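Local atomic coordinates of tyrosinase (PDB entry 6JU8), a protein that probably oxidises L-tyrosine and L-dopa to L-dopaquinone with molecular oxygen, using a dinuclear copper centre. Residues 15-29 with 143-157. The protein carries 1 engineered substitution. Sequence-based numbering, arbitrary orientation. Where two conformers were deposited one is given.
Sequences DPKHPLPIRKDIDDW and KQWRLPYWDFARFAR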
ATOM      1  N   ASP A  15      16.609   9.619  35.704  1.00 23.44           N
ATOM      2  CA  ASP A  15      15.826  10.514  36.540  1.00 26.79           C
ATOM      3  C   ASP A  15      15.347   9.722  37.755  1.00 29.07           C
ATOM      4  O   ASP A  15      14.797   8.641  37.547  1.00 22.78           O
ATOM      5  CB  ASP A  15      14.596  11.057  35.821  1.00 32.34           C
ATOM      6  CG  ASP A  15      13.913  12.126  36.665  1.00 33.05           C
ATOM      7  OD1 ASP A  15      13.837  13.272  36.172  1.00 38.68           O
ATOM      8  OD2 ASP A  15      13.509  11.834  37.808  1.00 43.82           O
ATOM      9  N   PRO A  16      15.587  10.260  38.942  1.00 30.47           N
ATOM     10  CA  PRO A  16      15.279   9.471  40.142  1.00 28.10           C
ATOM     11  C   PRO A  16      13.805   9.083  40.175  1.00 26.92           C
ATOM     12  O   PRO A  16      13.413   8.091  40.781  1.00 29.98           O
ATOM     13  CB  PRO A  16      15.619  10.439  41.279  1.00 32.07           C
ATOM     14  N   LYS A  17      12.999   9.895  39.517  1.00 26.09           N
ATOM     15  CA  LYS A  17      11.558   9.742  39.471  1.00 25.04           C
ATOM     16  C   LYS A  17      11.102   8.636  38.531  1.00 22.19           C
ATOM     17  O   LYS A  17       9.928   8.264  38.466  1.00 31.10           O
ATOM     18  CB  LYS A  17      10.953  11.087  39.043  1.00 35.12           C
ATOM     19  N   HIS A  18      12.021   8.106  37.744  1.00 23.24           N
ATOM     20  CA  HIS A  18      11.695   7.193  36.646  1.00 22.97           C
ATOM     21  C   HIS A  18      12.705   6.055  36.571  1.00 20.49           C
ATOM     22  O   HIS A  18      13.527   5.960  35.668  1.00 20.89           O
ATOM     23  CB  HIS A  18      11.690   7.971  35.334  1.00 24.02           C
ATOM     24  CG  HIS A  18      10.727   9.118  35.285  1.00 25.88           C
ATOM     25  ND1 HIS A  18       9.409   8.945  34.936  1.00 27.06           N
ATOM     26  CD2 HIS A  18      10.872  10.450  35.521  1.00 23.76           C
ATOM     27  CE1 HIS A  18       8.787  10.112  34.967  1.00 26.81           C
ATOM     28  NE2 HIS A  18       9.650  11.049  35.320  1.00 26.06           N
ATOM     29  N   PRO A  19      12.704   5.175  37.576  1.00 23.76           N
ATOM     30  CA  PRO A  19      13.660   4.065  37.580  1.00 22.45           C
ATOM     31  C   PRO A  19      13.397   3.053  36.461  1.00 20.09           C
ATOM     32  O   PRO A  19      12.269   2.580  36.319  1.00 25.45           O
ATOM     33  CB  PRO A  19      13.423   3.406  38.938  1.00 23.97           C
ATOM     34  CG  PRO A  19      12.053   3.859  39.346  1.00 26.41           C
ATOM     35  CD  PRO A  19      11.862   5.233  38.771  1.00 24.48           C
ATOM     36  N   LEU A  20      14.438   2.725  35.725  1.00 18.26           N
ATOM     37  CA  LEU A  20      14.488   1.803  34.598  1.00 15.84           C
ATOM     38  C   LEU A  20      13.162   1.636  33.873  1.00 17.08           C
ATOM     39  O   LEU A  20      12.528   0.581  33.925  1.00 15.80           O
ATOM     40  CB  LEU A  20      15.007   0.431  35.040  1.00 18.53           C
ATOM     41  CG  LEU A  20      16.447   0.416  35.557  1.00 16.05           C
ATOM     42  CD1 LEU A  20      16.776  -0.912  36.207  1.00 21.68           C
ATOM     43  CD2 LEU A  20      17.411   0.737  34.417  1.00 18.87           C
ATOM     44  N   PRO A  21      12.739   2.651  33.140  1.00 12.90           N
ATOM     45  CA  PRO A  21      11.510   2.530  32.329  1.00 13.26           C
ATOM     46  C   PRO A  21      11.641   1.444  31.269  1.00 11.66           C
ATOM     47  O   PRO A  21      12.705   1.077  30.769  1.00 13.39           O
ATOM     48  CB  PRO A  21      11.409   3.918  31.696  1.00 15.18           C
ATOM     49  CG  PRO A  21      12.132   4.810  32.673  1.00 13.73           C
ATOM     50  CD  PRO A  21      13.353   3.989  33.013  1.00 13.68           C
ATOM     51  N   ILE A  22      10.476   0.899  30.909  1.00 13.54           N
ATOM     52  CA  ILE A  22      10.437  -0.274  30.038  1.00 13.35           C
ATOM     53  C   ILE A  22      10.087   0.066  28.600  1.00 11.29           C
ATOM     54  O   ILE A  22       9.250   0.913  28.251  1.00 12.44           O
ATOM     55  CB  ILE A  22       9.448  -1.313  30.588  0.59 16.36           C
ATOM     56  CG1 ILE A  22       7.978  -0.940  30.413  0.59 17.28           C
ATOM     57  CG2 ILE A  22       9.736  -1.604  32.059  0.59 19.08           C
ATOM     58  CD1 ILE A  22       7.039  -2.104  30.662  0.59 18.32           C
ATOM     59  N   ARG A  23      10.761  -0.653  27.703  1.00 10.29           N
ATOM     60  CA  ARG A  23      10.432  -0.713  26.280  1.00  9.32           C
ATOM     61  C   ARG A  23       9.243  -1.667  26.139  1.00  9.40           C
ATOM     62  O   ARG A  23       9.417  -2.863  26.433  1.00 10.85           O
ATOM     63  CB  ARG A  23      11.644  -1.205  25.488  1.00 10.06           C
ATOM     64  CG  ARG A  23      12.745  -0.155  25.367  1.00 10.18           C
ATOM     65  CD  ARG A  23      13.995  -0.740  24.721  1.00 10.07           C
ATOM     66  NE  ARG A  23      15.003   0.309  24.487  1.00 10.41           N
ATOM     67  CZ  ARG A  23      16.137   0.079  23.835  1.00  9.87           C
ATOM     68  NH1 ARG A  23      16.397  -1.145  23.376  1.00 11.08           N
ATOM     69  NH2 ARG A  23      17.016   1.052  23.646  1.00 10.50           N
ATOM     70  N   LYS A  24       8.113  -1.135  25.690  1.00  9.86           N
ATOM     71  CA  LYS A  24       6.871  -1.894  25.618  1.00  9.94           C
ATOM     72  C   LYS A  24       6.635  -2.499  24.250  1.00  9.15           C
ATOM     73  O   LYS A  24       7.177  -2.043  23.236  1.00 10.94           O
ATOM     74  CB  LYS A  24       5.701  -0.948  25.954  1.00 11.65           C
ATOM     75  CG  LYS A  24       5.782  -0.432  27.384  1.00 15.09           C
ATOM     76  CD  LYS A  24       4.647   0.554  27.677  1.00 15.19           C
ATOM     77  CE  LYS A  24       4.481   0.779  29.165  1.00 15.42           C
ATOM     78  NZ  LYS A  24       3.384   1.755  29.420  1.00 18.34           N
ATOM     79  N   ASP A  25       5.794  -3.533  24.197  1.00 10.05           N
ATOM     80  CA  ASP A  25       5.335  -4.102  22.929  1.00 10.14           C
ATOM     81  C   ASP A  25       4.550  -3.027  22.198  1.00 10.36           C
ATOM     82  O   ASP A  25       3.638  -2.415  22.745  1.00 10.04           O
ATOM     83  CB  ASP A  25       4.482  -5.325  23.241  1.00 11.44           C
ATOM     84  CG  ASP A  25       3.851  -6.003  22.047  1.00 11.40           C
ATOM     85  OD1 ASP A  25       3.276  -5.321  21.174  1.00 12.68           O
ATOM     86  OD2 ASP A  25       3.902  -7.255  22.021  1.00 12.88           O
ATOM     87  N   ILE A  26       4.948  -2.746  20.964  1.00  9.61           N
ATOM     88  CA  ILE A  26       4.357  -1.587  20.300  1.00 10.58           C
ATOM     89  C   ILE A  26       2.865  -1.734  20.059  1.00  9.95           C
ATOM     90  O   ILE A  26       2.173  -0.713  19.979  1.00 11.10           O
ATOM     91  CB  ILE A  26       5.097  -1.300  18.976  1.00 10.69           C
ATOM     92  CG1 ILE A  26       4.703   0.099  18.480  1.00 13.82           C
ATOM     93  CG2 ILE A  26       4.864  -2.407  17.961  1.00 12.31           C
ATOM     94  CD1 ILE A  26       5.482   0.631  17.319  1.00 18.23           C
ATOM     95  N   ASP A  27       2.342  -2.952  19.918  1.00 10.75           N
ATOM     96  CA  ASP A  27       0.884  -3.095  19.771  1.00 10.70           C
ATOM     97  C   ASP A  27       0.228  -2.838  21.121  1.00 10.90           C
ATOM     98  O   ASP A  27      -0.798  -2.139  21.194  1.00 12.84           O
ATOM     99  CB  ASP A  27       0.522  -4.462  19.217  1.00 11.22           C
ATOM    100  CG  ASP A  27       0.571  -4.541  17.713  1.00 11.31           C
ATOM    101  OD1 ASP A  27       0.876  -3.548  17.012  1.00 11.53           O
ATOM    102  OD2 ASP A  27       0.302  -5.654  17.203  1.00 13.58           O
ATOM    103  N   ASP A  28       0.788  -3.396  22.209  1.00 11.04           N
ATOM    104  CA  ASP A  28       0.233  -3.114  23.529  1.00 12.22           C
ATOM    105  C   ASP A  28       0.237  -1.612  23.779  1.00 10.82           C
ATOM    106  O   ASP A  28      -0.728  -1.027  24.285  1.00 13.61           O
ATOM    107  CB  ASP A  28       1.016  -3.802  24.653  1.00 13.41           C
ATOM    108  CG  ASP A  28       0.924  -5.310  24.670  1.00 18.31           C
ATOM    109  OD1 ASP A  28       0.064  -5.872  23.957  1.00 23.05           O
ATOM    110  OD2 ASP A  28       1.751  -5.930  25.392  1.00 24.10           O
ATOM    111  N   TRP A  29       1.364  -0.990  23.464  1.00 11.29           N
ATOM    112  CA  TRP A  29       1.527   0.443  23.710  1.00 11.40           C
ATOM    113  C   TRP A  29       0.546   1.258  22.891  1.00 11.53           C
ATOM    114  O   TRP A  29      -0.078   2.184  23.423  1.00 12.31           O
ATOM    115  CB  TRP A  29       2.964   0.818  23.366  1.00 12.38           C
ATOM    116  CG  TRP A  29       3.317   2.253  23.474  1.00 11.55           C
ATOM    117  CD1 TRP A  29       3.632   2.989  24.576  1.00 12.43           C
ATOM    118  CD2 TRP A  29       3.433   3.155  22.354  1.00 11.33           C
ATOM    119  NE1 TRP A  29       3.915   4.288  24.224  1.00 13.51           N
ATOM    120  CE2 TRP A  29       3.797   4.425  22.864  1.00 13.52           C
ATOM    121  CE3 TRP A  29       3.239   2.994  20.987  1.00 11.54           C
ATOM    122  CZ2 TRP A  29       3.975   5.522  22.026  1.00 13.54           C
ATOM    123  CZ3 TRP A  29       3.413   4.071  20.145  1.00 12.86           C
ATOM    124  CH2 TRP A  29       3.783   5.323  20.684  1.00 13.36           C
ATOM    125  N   LYS A 143       9.920  11.152  29.850  1.00 15.00           N
ATOM    126  CA  LYS A 143      10.908  10.475  30.691  1.00 15.24           C
ATOM    127  C   LYS A 143      10.552   9.018  30.923  1.00 15.57           C
ATOM    128  O   LYS A 143      11.424   8.186  31.207  1.00 16.79           O
ATOM    129  CB  LYS A 143      11.028  11.215  32.030  1.00 17.01           C
ATOM    130  CG  LYS A 143      11.745  12.553  31.877  1.00 19.82           C
ATOM    131  CD  LYS A 143      11.739  13.301  33.213  1.00 29.00           C
ATOM    132  CE  LYS A 143      12.324  14.697  33.021  1.00 36.50           C
ATOM    133  NZ  LYS A 143      12.344  15.432  34.318  1.00 45.64           N
ATOM    134  N   GLN A 144       9.270   8.686  30.788  1.00 15.65           N
ATOM    135  CA  GLN A 144       8.846   7.297  30.935  1.00 16.17           C
ATOM    136  C   GLN A 144       8.945   6.567  29.601  1.00 15.85           C
ATOM    137  O   GLN A 144       9.089   5.347  29.553  1.00 16.80           O
ATOM    138  CB  GLN A 144       7.416   7.219  31.450  1.00 21.44           C
ATOM    139  CG  GLN A 144       7.251   7.058  32.950  1.00 29.59           C
ATOM    140  CD  GLN A 144       8.038   5.886  33.517  1.00 30.89           C
ATOM    141  OE1 GLN A 144       7.857   4.705  33.191  1.00 38.38           O
ATOM    142  NE2 GLN A 144       8.947   6.223  34.409  1.00 27.48           N
ATOM    143  N   TRP A 145       8.825   7.271  28.487  1.00 12.75           N
ATOM    144  CA  TRP A 145       8.832   6.665  27.170  1.00 12.55           C
ATOM    145  C   TRP A 145      10.138   5.952  26.862  1.00 10.73           C
ATOM    146  O   TRP A 145      11.209   6.473  27.159  1.00 12.63           O
ATOM    147  CB  TRP A 145       8.599   7.712  26.082  1.00 13.39           C
ATOM    148  CG  TRP A 145       8.632   7.142  24.702  1.00 12.74           C
ATOM    149  CD1 TRP A 145       7.568   6.593  24.027  1.00 12.04           C
ATOM    150  CD2 TRP A 145       9.772   7.065  23.840  1.00 12.02           C
ATOM    151  NE1 TRP A 145       8.012   6.186  22.779  1.00 11.59           N
ATOM    152  CE2 TRP A 145       9.341   6.460  22.644  1.00 11.82           C
ATOM    153  CE3 TRP A 145      11.120   7.456  23.967  1.00 12.36           C
ATOM    154  CZ2 TRP A 145      10.220   6.245  21.582  1.00 12.13           C
ATOM    155  CZ3 TRP A 145      11.985   7.236  22.915  1.00 12.02           C
ATOM    156  CH2 TRP A 145      11.521   6.624  21.737  1.00 13.40           C
ATOM    157  N   ARG A 146      10.020   4.788  26.227  1.00 11.24           N
ATOM    158  CA  ARG A 146      11.196   4.105  25.697  1.00 10.37           C
ATOM    159  C   ARG A 146      10.806   3.571  24.318  1.00 10.55           C
ATOM    160  O   ARG A 146       9.602   3.467  24.004  1.00 11.06           O
ATOM    161  CB  ARG A 146      11.649   2.967  26.612  1.00 11.45           C
ATOM    162  CG  ARG A 146      12.214   3.457  27.953  1.00 11.94           C
ATOM    163  CD  ARG A 146      13.505   4.220  27.715  1.00 11.62           C
ATOM    164  NE  ARG A 146      14.223   4.650  28.928  1.00 11.98           N
ATOM    165  CZ  ARG A 146      13.946   5.732  29.651  1.00 12.55           C
ATOM    166  NH1 ARG A 146      12.910   6.504  29.317  1.00 12.97           N
ATOM    167  NH2 ARG A 146      14.684   6.034  30.706  1.00 15.74           N
ATOM    168  N   LEU A 147      11.787   3.238  23.500  1.00 10.01           N
ATOM    169  CA  LEU A 147      11.433   2.808  22.139  1.00 10.58           C
ATOM    170  C   LEU A 147      10.660   1.495  22.215  1.00  9.17           C
ATOM    171  O   LEU A 147      11.163   0.504  22.743  1.00 10.33           O
ATOM    172  CB  LEU A 147      12.718   2.588  21.324  1.00 10.33           C
ATOM    173  CG  LEU A 147      12.485   2.181  19.859  1.00 10.69           C
ATOM    174  CD1 LEU A 147      11.915   3.354  19.054  1.00 12.33           C
ATOM    175  CD2 LEU A 147      13.763   1.652  19.225  1.00 11.73           C
ATOM    176  N   PRO A 148       9.455   1.432  21.688  1.00  9.34           N
ATOM    177  CA  PRO A 148       8.738   0.145  21.688  1.00 10.44           C
ATOM    178  C   PRO A 148       9.380  -0.903  20.794  1.00  9.50           C
ATOM    179  O   PRO A 148      10.103  -0.595  19.846  1.00 10.88           O
ATOM    180  CB  PRO A 148       7.366   0.511  21.134  1.00 13.47           C
ATOM    181  CG  PRO A 148       7.251   1.993  21.338  1.00 14.42           C
ATOM    182  CD  PRO A 148       8.649   2.521  21.111  1.00 11.74           C
ATOM    183  N   TYR A 149       9.083  -2.174  21.108  1.00  9.25           N
ATOM    184  CA  TYR A 149       9.574  -3.286  20.291  1.00  8.97           C
ATOM    185  C   TYR A 149       8.425  -3.907  19.515  1.00  8.75           C
ATOM    186  O   TYR A 149       7.279  -3.956  19.984  1.00  9.55           O
ATOM    187  CB  TYR A 149      10.342  -4.330  21.126  1.00  9.78           C
ATOM    188  CG  TYR A 149       9.497  -5.084  22.124  1.00  8.67           C
ATOM    189  CD1 TYR A 149       8.854  -6.268  21.763  1.00  9.37           C
ATOM    190  CD2 TYR A 149       9.359  -4.616  23.425  1.00  8.91           C
ATOM    191  CE1 TYR A 149       8.080  -6.974  22.672  1.00 10.94           C
ATOM    192  CE2 TYR A 149       8.575  -5.306  24.350  1.00 10.03           C
ATOM    193  CZ  TYR A 149       7.946  -6.477  23.966  1.00 10.82           C
ATOM    194  OH  TYR A 149       7.163  -7.150  24.885  1.00 12.14           O
ATOM    195  N   TRP A 150       8.765  -4.425  18.325  1.00  8.28           N
ATOM    196  CA  TRP A 150       7.808  -5.244  17.577  1.00  8.01           C
ATOM    197  C   TRP A 150       8.017  -6.718  17.887  1.00  8.69           C
ATOM    198  O   TRP A 150       9.048  -7.300  17.539  1.00  9.38           O
ATOM    199  CB  TRP A 150       7.976  -5.004  16.079  1.00  8.80           C
ATOM    200  CG  TRP A 150       7.195  -5.973  15.235  1.00  8.80           C
ATOM    201  CD1 TRP A 150       5.913  -6.392  15.428  1.00  9.28           C
ATOM    202  CD2 TRP A 150       7.693  -6.625  14.054  1.00  9.21           C
ATOM    203  NE1 TRP A 150       5.577  -7.287  14.435  1.00 10.07           N
ATOM    204  CE2 TRP A 150       6.644  -7.449  13.587  1.00  8.86           C
ATOM    205  CE3 TRP A 150       8.913  -6.612  13.372  1.00  8.53           C
ATOM    206  CZ2 TRP A 150       6.770  -8.248  12.449  1.00  9.80           C
ATOM    207  CZ3 TRP A 150       9.041  -7.411  12.244  1.00 10.52           C
ATOM    208  CH2 TRP A 150       7.979  -8.219  11.799  1.00  9.99           C
ATOM    209  N   ASP A 151       7.036  -7.306  18.563  1.00  9.25           N
ATOM    210  CA  ASP A 151       7.127  -8.729  18.881  1.00  9.30           C
ATOM    211  C   ASP A 151       6.690  -9.553  17.676  1.00  8.92           C
ATOM    212  O   ASP A 151       5.524  -9.929  17.510  1.00 10.12           O
ATOM    213  CB  ASP A 151       6.311  -9.090  20.126  1.00 10.38           C
ATOM    214  CG  ASP A 151       6.786 -10.442  20.673  1.00 10.34           C
ATOM    215  OD1 ASP A 151       7.357 -11.236  19.908  1.00 11.22           O
ATOM    216  OD2 ASP A 151       6.600 -10.661  21.890  1.00 11.24           O
ATOM    217  N   PHE A 152       7.658  -9.815  16.799  1.00  9.28           N
ATOM    218  CA  PHE A 152       7.382 -10.535  15.552  1.00  8.97           C
ATOM    219  C   PHE A 152       6.976 -11.988  15.805  1.00 10.95           C
ATOM    220  O   PHE A 152       6.493 -12.656  14.876  1.00 12.26           O
ATOM    221  CB  PHE A 152       8.546 -10.430  14.557  1.00  9.63           C
ATOM    222  CG  PHE A 152       9.887 -10.888  15.084  1.00  9.06           C
ATOM    223  CD1 PHE A 152      10.115 -12.225  15.389  1.00  9.70           C
ATOM    224  CD2 PHE A 152      10.922  -9.979  15.297  1.00  9.67           C
ATOM    225  CE1 PHE A 152      11.361 -12.630  15.881  1.00  9.21           C
ATOM    226  CE2 PHE A 152      12.177 -10.363  15.752  1.00  9.32           C
ATOM    227  CZ  PHE A 152      12.383 -11.709  16.049  1.00  9.60           C
ATOM    228  N   ALA A 153       7.178 -12.508  17.016  1.00  9.84           N
ATOM    229  CA  ALA A 153       6.902 -13.900  17.338  1.00  9.23           C
ATOM    230  C   ALA A 153       5.643 -14.077  18.176  1.00  9.69           C
ATOM    231  O   ALA A 153       5.300 -15.218  18.499  1.00 12.48           O
ATOM    232  CB  ALA A 153       8.107 -14.500  18.036  1.00 11.28           C
ATOM    233  N   ARG A 154       4.942 -13.007  18.519  1.00 11.15           N
ATOM    234  CA  ARG A 154       3.743 -13.063  19.341  1.00 12.05           C
ATOM    235  C   ARG A 154       2.511 -12.921  18.454  1.00 11.37           C
ATOM    236  O   ARG A 154       2.458 -12.023  17.612  1.00 12.86           O
ATOM    237  CB  ARG A 154       3.761 -11.916  20.362  1.00 11.69           C
ATOM    238  CG  ARG A 154       2.585 -11.955  21.346  1.00 13.85           C
ATOM    239  CD  ARG A 154       2.743 -10.800  22.334  1.00 13.80           C
ATOM    240  NE  ARG A 154       1.668 -10.833  23.315  1.00 16.03           N
ATOM    241  CZ  ARG A 154       1.311  -9.791  24.060  1.00 18.21           C
ATOM    242  NH1 ARG A 154       1.908  -8.624  23.935  1.00 18.07           N
ATOM    243  NH2 ARG A 154       0.324  -9.923  24.930  1.00 26.83           N
ATOM    244  N   PHE A 155       1.499 -13.765  18.622  1.00 12.87           N
ATOM    245  CA  PHE A 155       0.283 -13.613  17.831  1.00 13.08           C
ATOM    246  C   PHE A 155      -0.371 -12.281  18.160  1.00 13.02           C
ATOM    247  O   PHE A 155      -0.514 -11.934  19.343  1.00 15.90           O
ATOM    248  CB  PHE A 155      -0.674 -14.763  18.175  1.00 15.17           C
ATOM    249  CG  PHE A 155      -0.150 -16.115  17.754  1.00 18.66           C
ATOM    250  CD1 PHE A 155       0.454 -16.310  16.517  1.00 17.40           C
ATOM    251  CD2 PHE A 155      -0.267 -17.205  18.608  1.00 19.23           C
ATOM    252  CE1 PHE A 155       0.869 -17.578  16.153  1.00 20.23           C
ATOM    253  CE2 PHE A 155       0.135 -18.483  18.239  1.00 19.62           C
ATOM    254  CZ  PHE A 155       0.711 -18.671  16.998  1.00 21.07           C
ATOM    255  N   ALA A 156      -0.771 -11.518  17.141  1.00 13.74           N
ATOM    256  CA  ALA A 156      -1.444 -10.245  17.339  1.00 13.78           C
ATOM    257  C   ALA A 156      -2.782 -10.438  18.044  1.00 16.37           C
ATOM    258  O   ALA A 156      -3.487 -11.416  17.799  1.00 18.57           O
ATOM    259  CB  ALA A 156      -1.735  -9.586  15.991  1.00 20.46           C
ATOM    260  N   ARG A 157      -3.153  -9.518  18.929  1.00 17.70           N
ATOM    261  CA  ARG A 157      -4.396  -9.720  19.672  1.00 21.53           C
ATOM    262  C   ARG A 157      -5.562  -9.257  18.806  1.00 21.64           C
ATOM    263  O   ARG A 157      -5.392  -8.436  17.899  1.00 26.11           O
ATOM    264  CB  ARG A 157      -4.309  -8.966  20.991  1.00 25.57           C
ATOM    265  CG  ARG A 157      -3.548  -9.682  22.096  1.00 31.02           C
ATOM    266  CD  ARG A 157      -2.087  -9.908  21.746  1.00 29.07           C
ATOM    267  NE  ARG A 157      -1.299  -8.681  21.840  1.00 30.22           N
ATOM    268  CZ  ARG A 157      -0.162  -8.450  21.181  1.00 30.75           C
ATOM    269  NH1 ARG A 157       0.317  -9.384  20.359  1.00 31.06           N
ATOM    270  NH2 ARG A 157       0.508  -7.310  21.312  1.00 30.69           N
TER
HETATM  271  O   HOH W   1       7.850   3.020  29.163  1.00 14.25           O
HETATM  272  O   HOH W   2       7.757   2.127  31.920  1.00 22.42           O
HETATM  273  O   HOH W   3       7.713   1.585  24.855  1.00 12.26           O
HETATM  274  O   HOH W   4       5.412  -8.850  23.521  1.00 12.83           O
HETATM  275  O   HOH W   5       4.426  -6.075  18.690  1.00 13.49           O
HETATM  276  O   HOH W   6      -1.781  -6.954  18.587  1.00 19.58           O
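Asp25 and Asp28 face Arg154 and Arg157 in a four-residue salt-bridge network. Arg154 NH1 lies 3.1 Å from Asp25 OD2 and donates to it from above the carboxylate plane. The same nitrogen reaches Asp28 OD2 on the syn side, somewhat out of the carboxylate plane, and both oxygens sit at the guanidinium edge. The Arg154 chain is extended, with CG anti to the backbone N (chi1 -176°), which carries the guanidinium out to both acids. Arg157 instead bends at chi2 and chi3 and lays its guanidinium over a face of that of Arg154. Its NH2 is 3.0 Å from Asp28 OD1 and bonds only weakly to Asp25 OD1. Asp25 also caps helix 26-34, accepting from Asp27 N at 2.8 Å.

Beside this network the backbones form a single bridge: Tyr149 N donates to Lys24 O, and Ile26 N to Tyr149 O. The Tyr149 ring lies with one face against Asp25 CA, a CH-pi contact with CA 3.8 Å from the ring centroid. Pro148 CG rests over a face of Trp29.

Toward residue 15, Gln144 NE2 donates to His18 ND1 at 2.8 Å, almost straight (174°) and in the ring plane. As modelled, the bond is consistent with an ND1 that carries no proton. Lys143 CB covers a face of the same ring, and the extended lysine chain runs on to Asp15 OD1. Pro21 sits over a face of the Arg146 guanidinium.

The contact packs residues 15-29 against residues 143-157 of the tyrosinase central domain, where the side chain of Trp150 is about 10 Å from a bound copper ion. The two arginines should offset much of the charge of Asp25 and Asp28, while a water donates to both Asp25 OD2 and Asp151 OD2 and probably eases their repulsion.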